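Local coordinates for protein acetyltransferase (Sinorhizobium meliloti, PDB 4JXQ) that probably transfers acyl groups from acetyl-CoA, which it binds, to an acceptor, as in other members of the GNAT acetyltransferase family, at residues Pro55-Leu60 with Ser106-Arg111; Asp87-Ser92 with Lys102-Glu107. All coordinates share one frame; numbering follows the deposited sequence. Where two conformers were deposited one is given.

Both contacts set one helix, 100-115, against the same face of the mixed sheet. Contact 2 uses its earlier part, against the central strand 84-91; contact 1 uses the following part, against strand 56-60, two strands further along. Their centres lie about 7 Å apart, and Ser106 and Glu107 belong to both. Direct packing joins them: Leu108 CD1 touches Asp87 CB at 3.7 Å, and Val57 CG2 meets Leu104 CD2 at the same distance of 3.7 Å. Contact 2 includes Ile89 and Leu91 of the acetyl-CoA site. Contact 1 lies next to that site, the side chain of Leu108 being about 5 Å from that of Ile89.

Contact 1 (Pro55-Leu60 with Ser106-Arg111)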
ATOM      1  N   PRO A  55       5.716 -11.358  13.396  1.00  8.99           N
ATOM      2  CA  PRO A  55       5.821 -11.095  14.822  1.00  9.30           C
ATOM      3  C   PRO A  55       4.869 -10.005  15.276  1.00  9.04           C
ATOM      4  O   PRO A  55       4.681  -8.996  14.591  1.00 10.22           O
ATOM      5  CB  PRO A  55       7.294 -10.652  14.980  1.00 10.32           C
ATOM      6  CG  PRO A  55       7.628 -10.033  13.660  1.00 10.59           C
ATOM      7  CD  PRO A  55       6.901 -10.890  12.662  1.00  9.50           C
ATOM      8  N   TYR A  56       4.331 -10.177  16.471  1.00  9.23           N
ATOM      9  CA  TYR A  56       3.398  -9.252  17.057  1.00  9.43           C
ATOM     10  C   TYR A  56       3.724  -9.207  18.535  1.00  9.64           C
ATOM     11  O   TYR A  56       3.641 -10.245  19.219  1.00 10.93           O
ATOM     12  CB  TYR A  56       1.961  -9.708  16.792  1.00 10.11           C
ATOM     13  CG  TYR A  56       0.852  -8.704  16.980  1.00 10.07           C
ATOM     14  CD1 TYR A  56       0.782  -7.856  18.063  1.00 10.21           C
ATOM     15  CD2 TYR A  56      -0.157  -8.595  16.033  1.00  9.80           C
ATOM     16  CE1 TYR A  56      -0.250  -6.957  18.207  1.00  9.96           C
ATOM     17  CE2 TYR A  56      -1.214  -7.696  16.186  1.00 10.12           C
ATOM     18  CZ  TYR A  56      -1.267  -6.903  17.283  1.00  9.89           C
ATOM     19  OH  TYR A  56      -2.300  -5.998  17.508  1.00 11.79           O
ATOM     20  N   VAL A  57       4.195  -8.068  19.024  1.00  9.70           N
ATOM     21  CA  VAL A  57       4.793  -7.969  20.340  0.80 10.31           C
ATOM     22  C   VAL A  57       4.156  -6.833  21.112  1.00  9.94           C
ATOM     23  O   VAL A  57       3.545  -5.893  20.585  1.00 10.87           O
ATOM     24  CB  VAL A  57       6.320  -7.788  20.240  0.80 12.40           C
ATOM     25  CG1 VAL A  57       6.959  -8.957  19.475  0.80 14.38           C
ATOM     26  CG2 VAL A  57       6.715  -6.486  19.590  0.80 10.46           C
ATOM     27  N   VAL A  58       4.285  -6.929  22.430  1.00 10.46           N
ATOM     28  CA  VAL A  58       3.844  -5.924  23.348  1.00 10.98           C
ATOM     29  C   VAL A  58       5.003  -5.451  24.254  1.00 11.27           C
ATOM     30  O   VAL A  58       5.976  -6.190  24.472  1.00 12.24           O
ATOM     31  CB  VAL A  58       2.675  -6.348  24.235  1.00 11.04           C
ATOM     32  CG1 VAL A  58       1.404  -6.542  23.430  1.00 11.65           C
ATOM     33  CG2 VAL A  58       2.986  -7.640  25.041  1.00 13.75           C
ATOM     34  N   ALA A  59       4.879  -4.226  24.685  1.00 11.34           N
ATOM     35  CA  ALA A  59       5.725  -3.634  25.727  1.00 12.43           C
ATOM     36  C   ALA A  59       4.912  -3.519  26.990  1.00 12.17           C
ATOM     37  O   ALA A  59       3.761  -3.151  26.971  1.00 13.18           O
ATOM     38  CB  ALA A  59       6.231  -2.242  25.312  1.00 13.13           C
ATOM     39  N   LEU A  60       5.573  -3.814  28.113  1.00 13.38           N
ATOM     40  CA  LEU A  60       4.965  -3.894  29.406  1.00 14.13           C
ATOM     41  C   LEU A  60       5.543  -2.876  30.346  1.00 15.25           C
ATOM     42  O   LEU A  60       6.708  -2.581  30.301  1.00 17.12           O
ATOM     43  CB  LEU A  60       5.195  -5.271  30.068  1.00 15.97           C
ATOM     44  CG  LEU A  60       4.872  -6.482  29.193  1.00 16.95           C
ATOM     45  CD1 LEU A  60       5.145  -7.753  30.014  1.00 18.58           C
ATOM     46  CD2 LEU A  60       3.429  -6.444  28.720  1.00 16.88           C
ATOM     47  N   SER A 106      13.397  -2.231  17.311  1.00 10.30           N
ATOM     48  CA  SER A 106      14.554  -3.140  17.306  0.70 11.09           C
ATOM     49  C   SER A 106      14.173  -4.666  17.258  1.00 10.28           C
ATOM     50  O   SER A 106      14.754  -5.483  16.596  1.00 11.22           O
ATOM     51  CB  SER A 106      15.440  -2.912  18.516  0.70 13.37           C
ATOM     52  OG  SER A 106      16.027  -1.627  18.599  0.70 13.86           O
ATOM     53  N   GLU A 107      13.127  -4.937  18.029  1.00 10.50           N
ATOM     54  CA  GLU A 107      12.559  -6.276  18.058  1.00 10.50           C
ATOM     55  C   GLU A 107      11.979  -6.667  16.714  1.00 10.55           C
ATOM     56  O   GLU A 107      12.233  -7.760  16.213  1.00 11.22           O
ATOM     57  CB  GLU A 107      11.534  -6.364  19.184  1.00 11.55           C
ATOM     58  CG  GLU A 107      10.668  -7.629  19.260  1.00 11.43           C
ATOM     59  CD  GLU A 107      11.329  -8.890  19.662  1.00 13.27           C
ATOM     60  OE1 GLU A 107      12.555  -8.944  19.797  1.00 17.16           O
ATOM     61  OE2 GLU A 107      10.651  -9.920  19.801  1.00 12.75           O
ATOM     62  N   LEU A 108      11.187  -5.784  16.088  1.00  9.80           N
ATOM     63  CA  LEU A 108      10.683  -6.097  14.786  1.00  9.48           C
ATOM     64  C   LEU A 108      11.796  -6.309  13.798  1.00  9.46           C
ATOM     65  O   LEU A 108      11.746  -7.245  12.999  1.00 10.04           O
ATOM     66  CB  LEU A 108       9.714  -5.035  14.288  1.00  9.79           C
ATOM     67  CG  LEU A 108       8.434  -4.822  15.086  1.00 10.31           C
ATOM     68  CD1 LEU A 108       7.598  -3.796  14.354  1.00 11.26           C
ATOM     69  CD2 LEU A 108       7.633  -6.116  15.321  1.00 11.21           C
ATOM     70  N   VAL A 109      12.776  -5.410  13.754  1.00  9.66           N
ATOM     71  CA  VAL A 109      13.894  -5.514  12.824  1.00  9.48           C
ATOM     72  C   VAL A 109      14.612  -6.859  13.063  1.00  9.46           C
ATOM     73  O   VAL A 109      14.896  -7.586  12.122  1.00 10.42           O
ATOM     74  CB  VAL A 109      14.844  -4.330  12.975  1.00  9.79           C
ATOM     75  CG1 VAL A 109      16.125  -4.579  12.232  1.00 10.97           C
ATOM     76  CG2 VAL A 109      14.167  -3.057  12.460  1.00 10.13           C
ATOM     77  N   GLY A 110      14.910  -7.177  14.327  1.00 10.06           N
ATOM     78  CA  GLY A 110      15.641  -8.407  14.607  1.00  9.83           C
ATOM     79  C   GLY A 110      14.856  -9.638  14.261  1.00 10.57           C
ATOM     80  O   GLY A 110      15.374 -10.570  13.646  1.00 10.63           O
ATOM     81  N   ARG A 111      13.581  -9.634  14.657  1.00 10.25           N
ATOM     82  CA  ARG A 111      12.718 -10.790  14.357  1.00  9.30           C
ATOM     83  C   ARG A 111      12.618 -11.034  12.874  1.00  9.43           C
ATOM     84  O   ARG A 111      12.713 -12.171  12.391  1.00 10.31           O
ATOM     85  CB  ARG A 111      11.356 -10.582  14.973  1.00 10.48           C
ATOM     86  CG  ARG A 111      11.311 -10.678  16.462  1.00 11.05           C
ATOM     87  CD  ARG A 111      11.374 -12.134  16.955  1.00 12.02           C
ATOM     88  NE  ARG A 111      10.117 -12.850  16.758  1.00 11.99           N
ATOM     89  CZ  ARG A 111       9.081 -12.790  17.573  1.00 11.88           C
ATOM     90  NH1 ARG A 111       9.054 -11.953  18.559  1.00 12.86           N
ATOM     91  NH2 ARG A 111       8.057 -13.577  17.388  1.00 12.40           N
TER
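Bends at chi2 and chi3, each close to -75°, swing the guanidinium of Arg111 off the helix toward the strand and over Pro55, whose CB sits above the centre of one face, 3.8 Å from Arg111 CZ. Glu107 approaches from the preceding helical turn: CG stands opposite the backbone N (chi1 171°), and a bend at chi2 carries the carboxylate to Arg111. The resulting salt bridge joins Arg111 NH1 to Glu107 OE2 at 2.9 Å; OE2 lies in the guanidinium plane, whereas NH1 reaches the carboxylate on its anti side, out of that group's plane. Asp8, on strand 5-8, the neighbour of strand 56-60, is a second anionic partner of NH1, so two carboxylates hold NH1 and probably limit the guanidinium's rotation.

Val57 fits beside this ion pair. Its CG1 is 3.8 Å from both Arg111 NH1 and Glu107 OE2, while CG2 lies 4.1 Å from Glu107 CG and more loosely touches Leu108 CD2 (4.4 Å). Leu108 CD2 also packs on the ring of Pro55, 4.3 Å from CG. No hydrogen bond crosses between the segments; packing alone joins them.

The segment axes are 9.6 Å apart, at 153°. This is alpha/beta layer packing within the GNAT fold: the helix following the central strand packs against one face of the sheet, here nearly antiparallel to strand 56-60.

Contact 2 (Asp87-Ser92 with Lys102-Glu107); sequences DSIYLS and KALLSE
Ile89 projects from strand 84-91 against two successive leucines of the helix, so each of its branches has its own partner. The longer branch ends in CD1, which presses on the base of Leu105, 3.8 Å from CB, with the two side chains nearly perpendicular. The shorter branch, CG2, lies 4.1 Å from Leu104 CD1. That same leucine methyl fits between Ile89 and Leu91: it also meets Leu91 CD2 at 3.7 Å, and Leu104 runs in the opposite direction to both strand side chains.

At the other end, Leu105 CD1 fills the angle beside Asp87, touching CB, CG and OD2, the last at 3.7 Å. With CG trans to the backbone N (chi1 -173°), Leu105 sends CD1 out from the helix to this carboxylate. Asp87 OD2 is hydrogen-bonded to His135 NE2, which gives the buried oxygen a polar partner beside the leucine methyl.

The segment axes are 9.2 Å apart and nearly antiparallel, at 156°, as expected for the strand and helix of the beta-alpha-beta unit 84-91, 100-115, 119-125. Helix 129-137 adjoins one flank through Leu134 on Ile89 and His135 on Leu105, while Ala70 of strand 66-74 touches both Ile89 and Leu104.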
ATOM      1  N   ASP A  87       6.420  -2.157   9.227  1.00  8.47           N
ATOM      2  CA  ASP A  87       6.273  -2.104  10.666  1.00  9.26           C
ATOM      3  C   ASP A  87       5.147  -1.170  11.091  1.00  9.32           C
ATOM      4  O   ASP A  87       4.939  -0.123  10.462  1.00 11.77           O
ATOM      5  CB  ASP A  87       7.549  -1.614  11.406  1.00 10.66           C
ATOM      6  CG  ASP A  87       7.973  -0.215  11.079  1.00 13.05           C
ATOM      7  OD1 ASP A  87       8.629  -0.037   9.994  1.00 14.47           O
ATOM      8  OD2 ASP A  87       7.791   0.649  11.964  1.00 12.10           O
ATOM      9  N   SER A  88       4.486  -1.520  12.181  1.00  9.63           N
ATOM     10  CA  SER A  88       3.476  -0.735  12.831  1.00 10.58           C
ATOM     11  C   SER A  88       3.805  -0.706  14.318  1.00 10.59           C
ATOM     12  O   SER A  88       4.060  -1.733  14.926  1.00 11.51           O
ATOM     13  CB  SER A  88       2.087  -1.348  12.666  1.00 12.80           C
ATOM     14  OG  SER A  88       1.682  -1.345  11.323  1.00 14.90           O
ATOM     15  N   ILE A  89       3.832   0.493  14.908  1.00 10.52           N
ATOM     16  CA  ILE A  89       4.173   0.692  16.326  1.00 11.05           C
ATOM     17  C   ILE A  89       3.224   1.668  16.948  1.00 10.50           C
ATOM     18  O   ILE A  89       3.019   2.759  16.412  1.00 11.55           O
ATOM     19  CB  ILE A  89       5.604   1.265  16.439  1.00 12.05           C
ATOM     20  CG1 ILE A  89       6.607   0.442  15.714  1.00 15.41           C
ATOM     21  CG2 ILE A  89       5.973   1.453  17.930  1.00 13.48           C
ATOM     22  CD1 ILE A  89       7.924   1.109  15.627  1.00 17.85           C
ATOM     23  N   TYR A  90       2.652   1.309  18.100  1.00 10.53           N
ATOM     24  CA  TYR A  90       1.735   2.169  18.810  1.00 11.15           C
ATOM     25  C   TYR A  90       2.048   2.158  20.288  1.00 11.75           C
ATOM     26  O   TYR A  90       2.055   1.125  20.935  1.00 13.33           O
ATOM     27  CB  TYR A  90       0.273   1.718  18.617  1.00 12.06           C
ATOM     28  CG  TYR A  90      -0.150   1.899  17.159  1.00 11.51           C
ATOM     29  CD1 TYR A  90      -0.655   3.084  16.747  1.00 13.05           C
ATOM     30  CD2 TYR A  90      -0.042   0.890  16.237  1.00 12.71           C
ATOM     31  CE1 TYR A  90      -0.979   3.292  15.413  1.00 15.01           C
ATOM     32  CE2 TYR A  90      -0.351   1.103  14.887  1.00 13.60           C
ATOM     33  CZ  TYR A  90      -0.819   2.322  14.514  1.00 15.03           C
ATOM     34  OH  TYR A  90      -1.132   2.540  13.177  1.00 20.77           O
ATOM     35  N   LEU A  91       2.351   3.330  20.818  1.00 13.22           N
ATOM     36  CA  LEU A  91       2.624   3.523  22.246  1.00 14.02           C
ATOM     37  C   LEU A  91       1.499   4.273  22.892  1.00 14.65           C
ATOM     38  O   LEU A  91       1.085   5.318  22.363  1.00 17.91           O
ATOM     39  CB  LEU A  91       3.889   4.352  22.411  1.00 14.66           C
ATOM     40  CG  LEU A  91       5.131   3.697  21.955  1.00 18.78           C
ATOM     41  CD1 LEU A  91       6.271   4.702  22.050  1.00 21.24           C
ATOM     42  CD2 LEU A  91       5.450   2.432  22.714  1.00 24.22           C
ATOM     43  N   SER A  92       1.091   3.860  24.059  1.00 13.63           N
ATOM     44  CA  SER A  92       0.217   4.700  24.871  1.00 15.78           C
ATOM     45  C   SER A  92       0.928   5.995  25.247  1.00 15.34           C
ATOM     46  O   SER A  92       2.154   6.013  25.321  1.00 14.81           O
ATOM     47  CB  SER A  92      -0.220   3.973  26.115  1.00 17.28           C
ATOM     48  OG  SER A  92       0.842   3.668  26.954  1.00 17.12           O
ATOM     49  N   LYS A 102      11.894   2.578  20.386  1.00 12.38           N
ATOM     50  CA  LYS A 102      13.144   2.023  19.872  0.50 13.52           C
ATOM     51  C   LYS A 102      13.281   0.484  20.106  1.00 12.35           C
ATOM     52  O   LYS A 102      13.726  -0.304  19.288  1.00 12.81           O
ATOM     53  CB  LYS A 102      14.363   2.748  20.444  0.50 16.38           C
ATOM     54  CG  LYS A 102      14.868   3.950  19.680  0.50 18.22           C
ATOM     55  CD  LYS A 102      16.258   4.345  20.254  0.50 22.81           C
ATOM     56  CE  LYS A 102      17.412   3.599  19.567  0.50 31.55           C
ATOM     57  NZ  LYS A 102      18.743   4.275  19.675  0.50 40.02           N
ATOM     58  N   ALA A 103      12.903   0.113  21.345  1.00 12.27           N
ATOM     59  CA  ALA A 103      12.947  -1.312  21.675  1.00 12.64           C
ATOM     60  C   ALA A 103      11.993  -2.129  20.816  1.00 11.04           C
ATOM     61  O   ALA A 103      12.362  -3.171  20.298  1.00 11.74           O
ATOM     62  CB  ALA A 103      12.640  -1.510  23.131  1.00 12.77           C
ATOM     63  N   LEU A 104      10.763  -1.616  20.656  1.00 10.60           N
ATOM     64  CA  LEU A 104       9.794  -2.357  19.787  1.00  9.88           C
ATOM     65  C   LEU A 104      10.282  -2.450  18.390  1.00  9.79           C
ATOM     66  O   LEU A 104      10.186  -3.516  17.777  1.00 10.20           O
ATOM     67  CB  LEU A 104       8.466  -1.620  19.852  1.00 10.27           C
ATOM     68  CG  LEU A 104       7.666  -1.793  21.160  1.00 11.14           C
ATOM     69  CD1 LEU A 104       6.555  -0.805  21.264  1.00 11.46           C
ATOM     70  CD2 LEU A 104       7.175  -3.257  21.296  1.00 11.92           C
ATOM     71  N   LEU A 105      10.793  -1.345  17.822  1.00  9.69           N
ATOM     72  CA  LEU A 105      11.273  -1.400  16.439  1.00  9.41           C
ATOM     73  C   LEU A 105      12.492  -2.305  16.294  1.00 10.07           C
ATOM     74  O   LEU A 105      12.629  -3.042  15.350  1.00 10.30           O
ATOM     75  CB  LEU A 105      11.533   0.013  15.908  1.00  9.96           C
ATOM     76  CG  LEU A 105      11.870   0.131  14.433  1.00 10.43           C
ATOM     77  CD1 LEU A 105      10.888  -0.592  13.527  1.00 11.08           C
ATOM     78  CD2 LEU A 105      11.996   1.594  14.070  1.00 11.01           C
ATOM     79  N   SER A 106      13.397  -2.231  17.311  1.00 10.30           N
ATOM     80  CA  SER A 106      14.554  -3.140  17.306  0.70 11.09           C
ATOM     81  C   SER A 106      14.173  -4.666  17.258  1.00 10.28           C
ATOM     82  O   SER A 106      14.754  -5.483  16.596  1.00 11.22           O
ATOM     83  CB  SER A 106      15.440  -2.912  18.516  0.70 13.37           C
ATOM     84  OG  SER A 106      16.027  -1.627  18.599  0.70 13.86           O
ATOM     85  N   GLU A 107      13.127  -4.937  18.029  1.00 10.50           N
ATOM     86  CA  GLU A 107      12.559  -6.276  18.058  1.00 10.50           C
ATOM     87  C   GLU A 107      11.979  -6.667  16.714  1.00 10.55           C
ATOM     88  O   GLU A 107      12.233  -7.760  16.213  1.00 11.22           O
ATOM     89  CB  GLU A 107      11.534  -6.364  19.184  1.00 11.55           C
ATOM     90  CG  GLU A 107      10.668  -7.629  19.260  1.00 11.43           C
ATOM     91  CD  GLU A 107      11.329  -8.890  19.662  1.00 13.27           C
ATOM     92  OE1 GLU A 107      12.555  -8.944  19.797  1.00 17.16           O
ATOM     93  OE2 GLU A 107      10.651  -9.920  19.801  1.00 12.75           O
TER